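Side-chain contact in Phosphoglucomutase/phosphomannomutase family protein (Burkholderia thailandensis, PDB 3UW2), which probably transfers a phosphoryl group between positions of one sugar phosphate, as expected of a metal-dependent phosphohexose mutase: residues D179-R184 and D363-G368. Sequence-based numbering, arbitrary orientation.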
loop_
_atom_site.group_PDB
_atom_site.type_symbol
_atom_site.label_atom_id
_atom_site.label_comp_id
_atom_site.label_asym_id
_atom_site.label_seq_id
_atom_site.Cartn_x
_atom_site.Cartn_y
_atom_site.Cartn_z
ATOM N N ASP A 179 -3.635 -3.019 21.919
ATOM C CA ASP A 179 -2.832 -2.429 22.976
ATOM C C ASP A 179 -1.349 -2.696 22.700
ATOM O O ASP A 179 -0.549 -1.779 22.872
ATOM C CB ASP A 179 -3.145 -3.045 24.347
ATOM C CG ASP A 179 -4.489 -2.617 24.894
ATOM O OD1 ASP A 179 -5.155 -1.722 24.330
ATOM O OD2 ASP A 179 -4.885 -3.212 25.911
ATOM N N GLN A 180 -0.979 -3.939 22.335
ATOM C CA GLN A 180 0.440 -4.215 21.999
ATOM C C GLN A 180 0.882 -3.301 20.841
ATOM O O GLN A 180 1.977 -2.770 20.827
ATOM C CB GLN A 180 0.678 -5.627 21.498
ATOM C CG GLN A 180 0.724 -6.667 22.560
ATOM C CD GLN A 180 0.958 -8.030 21.976
ATOM O OE1 GLN A 180 0.104 -8.915 22.061
ATOM N NE2 GLN A 180 2.130 -8.226 21.412
ATOM N N TYR A 181 0.031 -3.164 19.854
ATOM C CA TYR A 181 0.404 -2.313 18.689
ATOM C C TYR A 181 0.663 -0.836 19.093
ATOM O O TYR A 181 1.722 -0.243 18.823
ATOM C CB TYR A 181 -0.713 -2.399 17.703
ATOM C CG TYR A 181 -0.502 -1.572 16.419
ATOM C CD1 TYR A 181 0.296 -2.044 15.371
ATOM C CD2 TYR A 181 -1.165 -0.372 16.258
ATOM C CE1 TYR A 181 0.434 -1.256 14.176
ATOM C CE2 TYR A 181 -1.027 0.407 15.126
ATOM C CZ TYR A 181 -0.229 -0.054 14.067
ATOM O OH TYR A 181 -0.126 0.727 12.890
ATOM N N VAL A 182 -0.321 -0.228 19.731
ATOM C CA VAL A 182 -0.187 1.162 20.148
ATOM C C VAL A 182 1.026 1.340 21.049
ATOM O O VAL A 182 1.822 2.267 20.828
ATOM C CB VAL A 182 -1.466 1.691 20.842
ATOM C CG1 VAL A 182 -1.261 3.141 21.339
ATOM C CG2 VAL A 182 -2.658 1.604 19.842
ATOM N N GLU A 183 1.190 0.454 22.034
ATOM C CA GLU A 183 2.298 0.587 22.981
ATOM C C GLU A 183 3.624 0.402 22.298
ATOM O O GLU A 183 4.659 0.960 22.744
ATOM C CB GLU A 183 2.179 -0.426 24.123
ATOM C CG GLU A 183 1.023 -0.058 25.031
ATOM C CD GLU A 183 0.538 -1.239 25.863
ATOM O OE1 GLU A 183 1.386 -1.922 26.496
ATOM O OE2 GLU A 183 -0.694 -1.478 25.896
ATOM N N ARG A 184 3.602 -0.377 21.212
ATOM C CA ARG A 184 4.865 -0.649 20.536
ATOM C C ARG A 184 5.283 0.619 19.789
ATOM O O ARG A 184 6.467 0.972 19.789
ATOM C CB ARG A 184 4.789 -1.916 19.656
ATOM C CG ARG A 184 5.884 -2.043 18.614
ATOM C CD ARG A 184 7.291 -2.257 19.209
ATOM N NE ARG A 184 8.277 -2.444 18.142
ATOM C CZ ARG A 184 8.833 -1.440 17.448
ATOM N NH1 ARG A 184 8.520 -0.156 17.701
ATOM N NH2 ARG A 184 9.693 -1.707 16.480
ATOM N N ASP A 363 2.363 0.278 6.315
ATOM C CA ASP A 363 1.447 0.635 7.414
ATOM C C ASP A 363 1.243 2.164 7.345
ATOM O O ASP A 363 2.141 2.940 7.641
ATOM C CB ASP A 363 2.114 0.236 8.766
ATOM C CG ASP A 363 1.221 0.509 9.967
ATOM O OD1 ASP A 363 0.352 1.427 9.875
ATOM O OD2 ASP A 363 1.414 -0.180 11.010
ATOM N N GLY A 364 0.055 2.573 6.956
ATOM C CA GLY A 364 -0.325 3.972 6.933
ATOM C C GLY A 364 -0.303 4.677 8.289
ATOM O O GLY A 364 0.004 5.889 8.357
ATOM N N LEU A 365 -0.663 3.955 9.356
ATOM C CA LEU A 365 -0.752 4.549 10.687
ATOM C C LEU A 365 0.679 4.740 11.265
ATOM O O LEU A 365 0.954 5.756 11.902
ATOM C CB LEU A 365 -1.519 3.631 11.661
ATOM C CG LEU A 365 -3.071 3.688 11.595
ATOM C CD1 LEU A 365 -3.646 3.111 10.308
ATOM C CD2 LEU A 365 -3.615 2.879 12.795
ATOM N N TYR A 366 1.535 3.724 11.102
ATOM C CA TYR A 366 2.925 3.867 11.430
ATOM C C TYR A 366 3.612 4.934 10.593
ATOM O O TYR A 366 4.391 5.705 11.126
ATOM C CB TYR A 366 3.666 2.514 11.280
ATOM C CG TYR A 366 5.051 2.578 11.868
ATOM C CD1 TYR A 366 5.240 2.724 13.264
ATOM C CD2 TYR A 366 6.196 2.514 11.050
ATOM C CE1 TYR A 366 6.549 2.844 13.829
ATOM C CE2 TYR A 366 7.479 2.608 11.591
ATOM C CZ TYR A 366 7.640 2.714 12.991
ATOM O OH TYR A 366 8.912 2.796 13.494
ATOM N N THR A 367 3.338 4.987 9.285
ATOM C CA THR A 367 3.979 6.052 8.460
ATOM C C THR A 367 3.537 7.418 9.030
ATOM O O THR A 367 4.351 8.338 9.127
ATOM C CB THR A 367 3.523 5.894 6.984
ATOM O OG1 THR A 367 3.990 4.622 6.515
ATOM C CG2 THR A 367 4.026 7.047 6.053
ATOM N N GLY A 368 2.247 7.559 9.375
ATOM C CA GLY A 368 1.765 8.803 9.958
ATOM C C GLY A 368 2.581 9.178 11.202
ATOM O O GLY A 368 2.970 10.312 11.374
HETATM O O HOH W 1 9.457 2.048 15.846
#
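Tyr181, on helix 178-186, reaches across to Asp363, whose extended backbone gives way at Gly364 to helix 364-375, so domain II of the phosphohexose mutase fold meets the N-terminus of a domain III helix. Asp363 is that helix's N-cap. Aspartate suits the position because its short side chain brings a carboxylate oxygen back to the N-H groups of the first turn: OD1 accepts a nearly straight bond from Tyr366 N at 2.9 Å, above the carboxylate plane, and a weak one from Leu365 N.

The other oxygen remains for the neighbouring domain. Tyr181 OH donates to the syn lone pair of Asp363 OD2, 2.6 Å away, with ring and carboxylate only 14° from coplanar. Tyrosine suits the distance between the helices: with CG anti to the backbone N (chi1 180°), its rigid ring carries the para hydroxyl over to the cap, while Phe106 packs edge-to-face on it. Leu365 lies beside this end of the ring, its CB 3.4 Å from Tyr181 OH and its CD2 4.3 Å from Tyr181 CE2. This buried pair lies close to the zinc site, the side chain of Asp363 being about 6 Å from that of the zinc ligand Asp268.

A second, water-mediated bridge joins Arg184 and Tyr366, whose hydroxyl also bonds to Arg370. The water accepts from both, lying in the guanidinium plane 3.0 Å from Arg184 NH1 and a short 2.5 Å from Tyr366 OH.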